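Local atomic coordinates of metallo-beta-lactamase domain-containing protein (Thermotoga maritima, PDB entry 3H3E), a protein that is of unknown physiological role but binds zinc and is probably a metal-dependent hydrolase of the metallo-beta-lactamase superfamily, possibly with transferase activity. Residues S47-L51 / L79-G83; K84-K90 / N114-I120; N129-P135 / E163-R169. The protein carries 2 engineered substitutions. All blocks are in the same frame, centred on the assembly; numbering follows the deposited sequence.

Interaction 1: S47-L51 / L79-G83; sequences SDVFL and LYLSG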
# COMPACT_ATOMS: atom_id res chain seq x y z
N SER A 47 -9.62 11.42 2.25
CA SER A 47 -10.87 12.01 1.80
C SER A 47 -11.07 11.82 0.30
O SER A 47 -10.74 10.76 -0.23
CB SER A 47 -10.90 13.49 2.12
OG SER A 47 -9.80 14.12 1.52
N ASP A 48 -11.58 12.83 -0.38
CA ASP A 48 -11.94 12.68 -1.79
C ASP A 48 -10.86 13.18 -2.73
O ASP A 48 -11.09 13.31 -3.93
CB ASP A 48 -13.27 13.39 -2.10
CG ASP A 48 -13.22 14.88 -1.80
OD1 ASP A 48 -12.18 15.37 -1.31
OD2 ASP A 48 -14.23 15.56 -2.05
N VAL A 49 -9.68 13.46 -2.18
CA VAL A 49 -8.55 13.86 -3.01
C VAL A 49 -8.29 12.91 -4.18
O VAL A 49 -8.06 13.35 -5.29
CB VAL A 49 -7.27 14.04 -2.17
CG1 VAL A 49 -6.04 14.07 -3.07
CG2 VAL A 49 -7.37 15.31 -1.36
N PHE A 50 -8.34 11.61 -3.93
CA PHE A 50 -8.15 10.66 -5.02
C PHE A 50 -9.15 10.86 -6.16
O PHE A 50 -8.78 10.75 -7.33
CB PHE A 50 -8.16 9.21 -4.50
CG PHE A 50 -9.53 8.68 -4.14
CD1 PHE A 50 -10.26 9.25 -3.12
CD2 PHE A 50 -10.06 7.59 -4.81
CE1 PHE A 50 -11.53 8.76 -2.79
CE2 PHE A 50 -11.31 7.09 -4.48
CZ PHE A 50 -12.05 7.69 -3.46
N LEU A 51 -10.40 11.17 -5.84
CA LEU A 51 -11.45 11.37 -6.86
C LEU A 51 -11.22 12.62 -7.66
O LEU A 51 -11.47 12.66 -8.87
CB LEU A 51 -12.81 11.50 -6.20
CG LEU A 51 -13.56 10.22 -5.86
CD1 LEU A 51 -14.81 10.55 -5.05
CD2 LEU A 51 -13.90 9.50 -7.13
N LEU A 79 -15.51 6.49 1.90
CA LEU A 79 -16.68 7.24 2.32
C LEU A 79 -17.25 8.04 1.17
O LEU A 79 -18.33 8.61 1.29
CB LEU A 79 -16.32 8.18 3.46
CG LEU A 79 -15.81 7.45 4.70
CD1 LEU A 79 -15.52 8.43 5.83
CD2 LEU A 79 -16.82 6.42 5.13
N TYR A 80 -16.51 8.10 0.07
CA TYR A 80 -16.92 8.89 -1.09
C TYR A 80 -17.29 8.01 -2.27
O TYR A 80 -17.55 8.50 -3.36
CB TYR A 80 -15.80 9.85 -1.49
CG TYR A 80 -15.50 10.88 -0.44
CD1 TYR A 80 -16.06 12.16 -0.51
CD2 TYR A 80 -14.69 10.58 0.65
CE1 TYR A 80 -15.81 13.11 0.47
CE2 TYR A 80 -14.43 11.52 1.64
CZ TYR A 80 -15.00 12.79 1.54
OH TYR A 80 -14.74 13.72 2.51
N LEU A 81 -17.29 6.69 -2.05
CA LEU A 81 -17.65 5.74 -3.10
C LEU A 81 -18.88 4.93 -2.69
O LEU A 81 -19.14 4.74 -1.50
CB LEU A 81 -16.49 4.81 -3.41
CG LEU A 81 -15.19 5.47 -3.88
CD1 LEU A 81 -14.09 4.44 -3.98
CD2 LEU A 81 -15.38 6.22 -5.20
N SER A 82 -19.64 4.50 -3.69
CA SER A 82 -20.74 3.58 -3.51
C SER A 82 -20.64 2.49 -4.58
O SER A 82 -20.15 2.71 -5.69
CB SER A 82 -22.09 4.30 -3.66
OG SER A 82 -22.15 5.52 -2.96
N GLY A 83 -21.11 1.30 -4.23
CA GLY A 83 -21.24 0.22 -5.19
C GLY A 83 -19.94 -0.45 -5.60
O GLY A 83 -19.94 -1.28 -6.50
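Y80 lies against the turn that leads into helix 49-56, meeting L51, D48 and S47 in turn from CB to its hydroxyl. Its CB is the first atom to touch, 3.8 Å from L51 CD1. With chi1 at -64° the ring stands beside its own backbone N and passes D48, whose CB sits over one face, 3.7 Å from the ring centroid of Y80 and 20° off the ring normal. This is a CH-pi contact, displaced toward the CD1-CE1 rim: Y80 CD1 comes within 3.4 Å of D48 CB. Further along the same rim Y80 CE1 lies 3.9 Å from D48 OD2, with the carboxylate plane inclined 36° to the ring. Across the ring CE2 of Y80 meets the backbone at S47 CA (3.6 Å), and at the tip OH ends 3.9 Å from S47 CB. The polar groups of the turn look elsewhere: S47 OG bonds to E30, and D48 OD1 forms a salt bridge with K52 one helical turn on. Next along the chain, at L81, the contact is purely apolar. L81 places CG at the edge of the F50 ring, 3.9 Å from F50 CZ, and its CD2 also rests against CD2 of L51. The contact thus fastens the start of helix 49-56 to the loop between helix 72-75 and strand 85-89, while F50 continues inward onto L18 and C19 of strand 13-19.

Interaction 2: K84-K90 / N114-I120; sequences KRVWLRK and NTGKFVI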
# COMPACT_ATOMS: atom_id res chain seq x y z
N LYS A 84 -18.84 -0.09 -4.96
CA LYS A 84 -17.57 -0.74 -5.25
C LYS A 84 -17.54 -2.10 -4.57
O LYS A 84 -18.30 -2.36 -3.64
CB LYS A 84 -16.40 0.12 -4.76
CG LYS A 84 -16.39 1.53 -5.33
CD LYS A 84 -16.08 1.57 -6.81
CE LYS A 84 -16.45 2.91 -7.41
NZ LYS A 84 -16.18 3.00 -8.86
N ARG A 85 -16.67 -2.96 -5.05
CA ARG A 85 -16.37 -4.22 -4.41
C ARG A 85 -15.07 -4.03 -3.66
O ARG A 85 -14.01 -3.87 -4.26
CB ARG A 85 -16.20 -5.28 -5.47
CG ARG A 85 -16.06 -6.68 -4.96
CD ARG A 85 -15.59 -7.50 -6.10
NE ARG A 85 -15.97 -8.89 -5.99
CZ ARG A 85 -15.67 -9.80 -6.91
NH1 ARG A 85 -14.98 -9.44 -7.99
NH2 ARG A 85 -16.06 -11.05 -6.73
N VAL A 86 -15.15 -4.00 -2.34
CA VAL A 86 -14.01 -3.64 -1.51
C VAL A 86 -13.35 -4.88 -0.97
O VAL A 86 -13.96 -5.63 -0.21
CB VAL A 86 -14.41 -2.76 -0.33
CG1 VAL A 86 -13.19 -2.47 0.52
CG2 VAL A 86 -15.07 -1.49 -0.82
N TRP A 87 -12.10 -5.09 -1.37
CA TRP A 87 -11.33 -6.26 -0.96
C TRP A 87 -10.53 -5.92 0.27
O TRP A 87 -9.54 -5.21 0.18
CB TRP A 87 -10.36 -6.65 -2.06
CG TRP A 87 -11.01 -7.07 -3.32
CD1 TRP A 87 -11.74 -6.30 -4.15
CD2 TRP A 87 -10.97 -8.38 -3.91
NE1 TRP A 87 -12.17 -7.04 -5.22
CE2 TRP A 87 -11.71 -8.32 -5.10
CE3 TRP A 87 -10.40 -9.59 -3.53
CZ2 TRP A 87 -11.89 -9.43 -5.93
CZ3 TRP A 87 -10.57 -10.70 -4.36
CH2 TRP A 87 -11.31 -10.60 -5.54
N LEU A 88 -10.96 -6.44 1.42
CA LEU A 88 -10.26 -6.21 2.67
C LEU A 88 -10.12 -7.50 3.48
O LEU A 88 -10.89 -8.44 3.30
CB LEU A 88 -10.98 -5.15 3.50
CG LEU A 88 -12.38 -5.46 4.01
CD1 LEU A 88 -12.71 -4.54 5.17
CD2 LEU A 88 -13.42 -5.32 2.91
N ARG A 89 -9.12 -7.53 4.36
CA ARG A 89 -8.97 -8.62 5.31
C ARG A 89 -9.98 -8.48 6.46
O ARG A 89 -10.23 -7.39 6.95
CB ARG A 89 -7.56 -8.66 5.87
CG ARG A 89 -6.49 -8.93 4.84
CD ARG A 89 -5.33 -9.74 5.42
NE ARG A 89 -5.38 -11.13 4.96
CZ ARG A 89 -5.43 -12.18 5.76
NH1 ARG A 89 -5.41 -12.02 7.08
NH2 ARG A 89 -5.49 -13.39 5.25
N LYS A 90 -10.55 -9.61 6.90
CA LYS A 90 -11.49 -9.58 8.01
C LYS A 90 -11.00 -8.70 9.14
O LYS A 90 -11.77 -7.98 9.75
CB LYS A 90 -11.81 -10.99 8.53
CG LYS A 90 -12.80 -11.77 7.66
CD LYS A 90 -13.23 -13.08 8.33
CE LYS A 90 -14.66 -13.50 7.92
NZ LYS A 90 -15.74 -12.54 8.35
N ASN A 114 -21.17 0.13 0.05
CA ASN A 114 -20.34 -0.74 -0.77
C ASN A 114 -20.51 -2.19 -0.36
O ASN A 114 -21.29 -2.52 0.52
CB ASN A 114 -18.87 -0.34 -0.67
CG ASN A 114 -18.61 1.04 -1.20
OD1 ASN A 114 -18.68 1.28 -2.40
ND2 ASN A 114 -18.30 1.96 -0.31
N THR A 115 -19.74 -3.05 -1.01
CA THR A 115 -19.86 -4.49 -0.87
C THR A 115 -18.50 -5.03 -0.49
O THR A 115 -17.52 -4.81 -1.20
CB THR A 115 -20.28 -5.13 -2.21
OG1 THR A 115 -21.45 -4.45 -2.71
CG2 THR A 115 -20.57 -6.60 -2.05
N GLY A 116 -18.43 -5.72 0.63
CA GLY A 116 -17.18 -6.26 1.14
C GLY A 116 -16.84 -7.60 0.52
O GLY A 116 -17.69 -8.48 0.39
N LYS A 117 -15.58 -7.74 0.11
CA LYS A 117 -15.06 -9.03 -0.29
C LYS A 117 -13.93 -9.33 0.68
O LYS A 117 -12.89 -8.68 0.65
CB LYS A 117 -14.55 -8.99 -1.72
CG LYS A 117 -13.68 -10.18 -2.10
CD LYS A 117 -14.52 -11.33 -2.62
CE LYS A 117 -13.70 -12.30 -3.46
NZ LYS A 117 -14.60 -13.06 -4.37
N PHE A 118 -14.17 -10.29 1.56
CA PHE A 118 -13.22 -10.57 2.63
C PHE A 118 -12.13 -11.55 2.23
O PHE A 118 -12.41 -12.64 1.72
CB PHE A 118 -13.96 -11.02 3.89
CG PHE A 118 -14.70 -9.90 4.55
CD1 PHE A 118 -16.07 -9.76 4.36
CD2 PHE A 118 -14.03 -8.95 5.30
CE1 PHE A 118 -16.75 -8.70 4.94
CE2 PHE A 118 -14.69 -7.90 5.88
CZ PHE A 118 -16.06 -7.77 5.71
N VAL A 119 -10.89 -11.12 2.45
CA VAL A 119 -9.73 -11.87 2.01
C VAL A 119 -9.19 -12.67 3.19
O VAL A 119 -8.84 -12.10 4.22
CB VAL A 119 -8.69 -10.90 1.42
CG1 VAL A 119 -7.40 -11.61 1.10
CG2 VAL A 119 -9.26 -10.27 0.17
N ILE A 120 -9.17 -14.00 3.05
CA ILE A 120 -8.76 -14.89 4.14
C ILE A 120 -7.46 -15.63 3.85
O ILE A 120 -6.65 -15.84 4.75
CB ILE A 120 -9.78 -15.99 4.36
CG1 ILE A 120 -11.16 -15.55 3.88
CG2 ILE A 120 -9.78 -16.41 5.82
CD1 ILE A 120 -12.07 -16.74 3.66
O HOH W 1 -9.28 -12.08 6.79
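Strands 85-89 and 115-119 pair in parallel, R85 beside T115 through L88 beside F118, their axes 4.5 Å apart at the closest and 34° from alignment, with V86 and L88 each donating and accepting one backbone bond. K84 O opens the ladder by accepting from T115 N, and N114 extends it with its amide: OD1 takes the N-H of K84 on an in-plane lone pair (2.9 Å). On one face K117 runs alongside W87, its CG over the indole, 3.7 Å from the six-membered ring centroid of W87. A bend at chi2 (87°) keeps the lysine on that ring, and K117 CE reaches W87 CH2 at 3.6 Å. K117 NZ ends 3.4 Å from R85 NH2, two like charges that probably disfavour each other. On the other face L88 CG abuts F118 CE2 (3.8 Å). K90 NZ stands over the F118 ring, 4.9 Å from its centroid, in a cation-pi contact. Where the strands part, a water bridges K90 N and V119 O. Strand 115-119 borders the sheet and strand 85-89 lies between it and strand 64-66, where D64 binds W87 NE1. Helix 107-113 covers L88 and F118, while T124 of strand 123-127 packs on W87 and V119.

Interaction 3: N129-P135 / E163-R169; sequences NMFLLGP and EQTLVVR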
# COMPACT_ATOMS: atom_id res chain seq x y z
N ASN A 129 -3.23 -12.26 -13.50
CA ASN A 129 -1.88 -11.88 -13.17
C ASN A 129 -1.80 -10.93 -12.00
O ASN A 129 -0.74 -10.37 -11.72
CB ASN A 129 -1.18 -11.31 -14.42
CG ASN A 129 -1.02 -12.35 -15.52
OD1 ASN A 129 -0.38 -13.40 -15.33
ND2 ASN A 129 -1.59 -12.07 -16.69
N MSE A 130 -2.91 -10.76 -11.30
CA MSE A 130 -2.95 -9.92 -10.11
C MSE A 130 -3.28 -10.77 -8.88
O MSE A 130 -4.16 -11.63 -8.94
CB MSE A 130 -3.95 -8.77 -10.27
CG MSE A 130 -3.44 -7.64 -11.18
SE MSE A 130 -4.42 -6.13 -11.13
CE MSE A 130 -5.96 -6.80 -11.73
N PHE A 131 -2.56 -10.52 -7.79
CA PHE A 131 -2.70 -11.29 -6.55
C PHE A 131 -2.61 -10.39 -5.33
O PHE A 131 -1.84 -9.45 -5.30
CB PHE A 131 -1.57 -12.31 -6.42
CG PHE A 131 -1.45 -13.25 -7.56
CD1 PHE A 131 -0.68 -12.93 -8.66
CD2 PHE A 131 -2.10 -14.47 -7.53
CE1 PHE A 131 -0.57 -13.80 -9.71
CE2 PHE A 131 -2.00 -15.34 -8.58
CZ PHE A 131 -1.23 -15.01 -9.68
N LEU A 132 -3.34 -10.74 -4.29
CA LEU A 132 -3.17 -10.10 -3.00
C LEU A 132 -2.44 -11.06 -2.09
O LEU A 132 -2.83 -12.22 -1.98
CB LEU A 132 -4.52 -9.79 -2.37
CG LEU A 132 -5.17 -8.50 -2.81
CD1 LEU A 132 -6.61 -8.50 -2.35
CD2 LEU A 132 -4.39 -7.32 -2.25
N LEU A 133 -1.40 -10.56 -1.44
CA LEU A 133 -0.68 -11.34 -0.45
C LEU A 133 -0.98 -10.83 0.95
O LEU A 133 -0.94 -9.63 1.20
CB LEU A 133 0.82 -11.32 -0.74
CG LEU A 133 1.19 -12.47 -1.67
CD1 LEU A 133 0.70 -12.15 -3.06
CD2 LEU A 133 2.68 -12.70 -1.65
N GLY A 134 -1.25 -11.76 1.85
CA GLY A 134 -1.69 -11.43 3.19
C GLY A 134 -0.56 -10.94 4.06
O GLY A 134 0.54 -10.70 3.57
N PRO A 135 -0.82 -10.80 5.36
CA PRO A 135 0.14 -10.21 6.29
C PRO A 135 1.50 -10.90 6.14
O PRO A 135 1.58 -12.13 6.21
CB PRO A 135 -0.45 -10.54 7.66
CG PRO A 135 -1.82 -10.90 7.43
CD PRO A 135 -1.95 -11.42 6.06
N GLU A 163 -2.99 -6.37 7.06
CA GLU A 163 -2.18 -5.83 5.97
C GLU A 163 -2.05 -6.76 4.79
O GLU A 163 -1.75 -7.94 4.95
CB GLU A 163 -0.78 -5.48 6.48
CG GLU A 163 0.11 -4.85 5.44
CD GLU A 163 1.30 -4.16 6.06
OE1 GLU A 163 2.33 -4.84 6.31
OE2 GLU A 163 1.22 -2.93 6.28
N GLN A 164 -2.26 -6.23 3.59
CA GLN A 164 -2.13 -7.02 2.38
C GLN A 164 -1.49 -6.21 1.28
O GLN A 164 -1.48 -4.99 1.31
CB GLN A 164 -3.48 -7.58 1.92
CG GLN A 164 -4.56 -6.56 1.76
CD GLN A 164 -5.87 -7.19 1.34
OE1 GLN A 164 -5.99 -8.41 1.27
NE2 GLN A 164 -6.85 -6.37 1.05
N THR A 165 -0.94 -6.92 0.30
CA THR A 165 -0.09 -6.30 -0.69
C THR A 165 -0.47 -6.82 -2.06
O THR A 165 -0.79 -7.99 -2.23
CB THR A 165 1.41 -6.58 -0.40
OG1 THR A 165 1.76 -5.97 0.84
CG2 THR A 165 2.29 -6.01 -1.47
N LEU A 166 -0.46 -5.93 -3.04
CA LEU A 166 -0.82 -6.30 -4.39
C LEU A 166 0.42 -6.70 -5.17
O LEU A 166 1.45 -6.05 -5.10
CB LEU A 166 -1.53 -5.13 -5.08
CG LEU A 166 -1.87 -5.28 -6.55
CD1 LEU A 166 -2.89 -6.37 -6.68
CD2 LEU A 166 -2.41 -3.95 -7.12
N VAL A 167 0.32 -7.80 -5.90
CA VAL A 167 1.37 -8.22 -6.82
C VAL A 167 0.77 -8.36 -8.21
O VAL A 167 -0.20 -9.09 -8.43
CB VAL A 167 2.03 -9.54 -6.37
CG1 VAL A 167 3.16 -9.91 -7.31
CG2 VAL A 167 2.53 -9.40 -4.97
N VAL A 168 1.35 -7.64 -9.15
CA VAL A 168 0.96 -7.70 -10.54
C VAL A 168 2.08 -8.39 -11.29
O VAL A 168 3.23 -7.94 -11.26
CB VAL A 168 0.79 -6.30 -11.15
CG1 VAL A 168 0.22 -6.40 -12.57
CG2 VAL A 168 -0.07 -5.41 -10.25
N ARG A 169 1.74 -9.48 -11.97
CA ARG A 169 2.70 -10.29 -12.71
C ARG A 169 2.78 -9.78 -14.14
O ARG A 169 1.81 -9.81 -14.89
CB ARG A 169 2.30 -11.76 -12.63
CG ARG A 169 3.24 -12.72 -13.30
CD ARG A 169 2.55 -14.06 -13.45
NE ARG A 169 2.86 -14.99 -12.36
CZ ARG A 169 2.00 -15.87 -11.86
NH1 ARG A 169 0.76 -15.90 -12.33
NH2 ARG A 169 2.37 -16.70 -10.88
O HOH W 2 1.95 -8.24 2.55
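F131 and R169 cross obliquely at one end of an antiparallel strand pair, the edge of the phenyl ring set on the face of the guanidinium. The two planes stand 78° apart, with F131 CE1 over the guanidinium and F131 CZ 3.4 Å from R169 NH1, so the arginine meets the ring's rim and not its pi face. R169 gets there with CG anti to the backbone N (chi1 -177°) and a bend at chi3 that turns the guanidinium toward F131 on the partner strand. The N129 amide comes from another side: OD1 lies near the guanidinium plane and 3.5 Å from R169 CD. On the same face of the sheet as F131, L133 packs on V167, L133 CD1 touching V167 CG2 at 3.8 Å. The opposite face carries selenomethionine M130 alongside V168, pointing the same way (M130 CG to V168 CG1 4.1 Å). L132 there sets both methyls against the Q164 amide, with L132 CD1 3.7 Å from Q164 OE1, while NE2 of Q164 is bound to I67 O.

Five backbone bonds zip the strands, two between F131 and V167, two between L133 and T165, and one from R169 N to N129 O. P135, lacking an N-H, cannot continue the ladder beside E163. A water links the strands here, donating to G134 O (3.0 Å) and hydrogen-bonded to T165 OG1 (2.8 Å).

The E163 carboxylate uses both oxygens on backbone N-H groups, OE2 on that of zinc ligand H182 and OE1 on that of R183. The backbone ladder and the apolar pairs on both faces together hold the strand; E163, two residues ahead of strand 165-170, probably helps to position H182 through its main chain, consistent with a second-shell role.

The three contacts follow one another along the chain. Interactions 1 and 2 are joined where the loop 79-83 runs into strand 85-89: N114 ND2 probably bonds to L81 O, 3.1 Å away. Interaction 2 meets interaction 3 where R89 packs on P135 and Q164, with R89 CZ 3.6 Å from P135 CD, bringing together the two large sheets. Interactions 1 and 3 do not touch, their nearest atoms being about 14 Å apart. The zinc, held by H69, H71 and H182, lies nearest interaction 3: the E163 side chain is about 6 Å from the metal, against about 13 Å for that of R89. Interaction 1 lies away from the metal site.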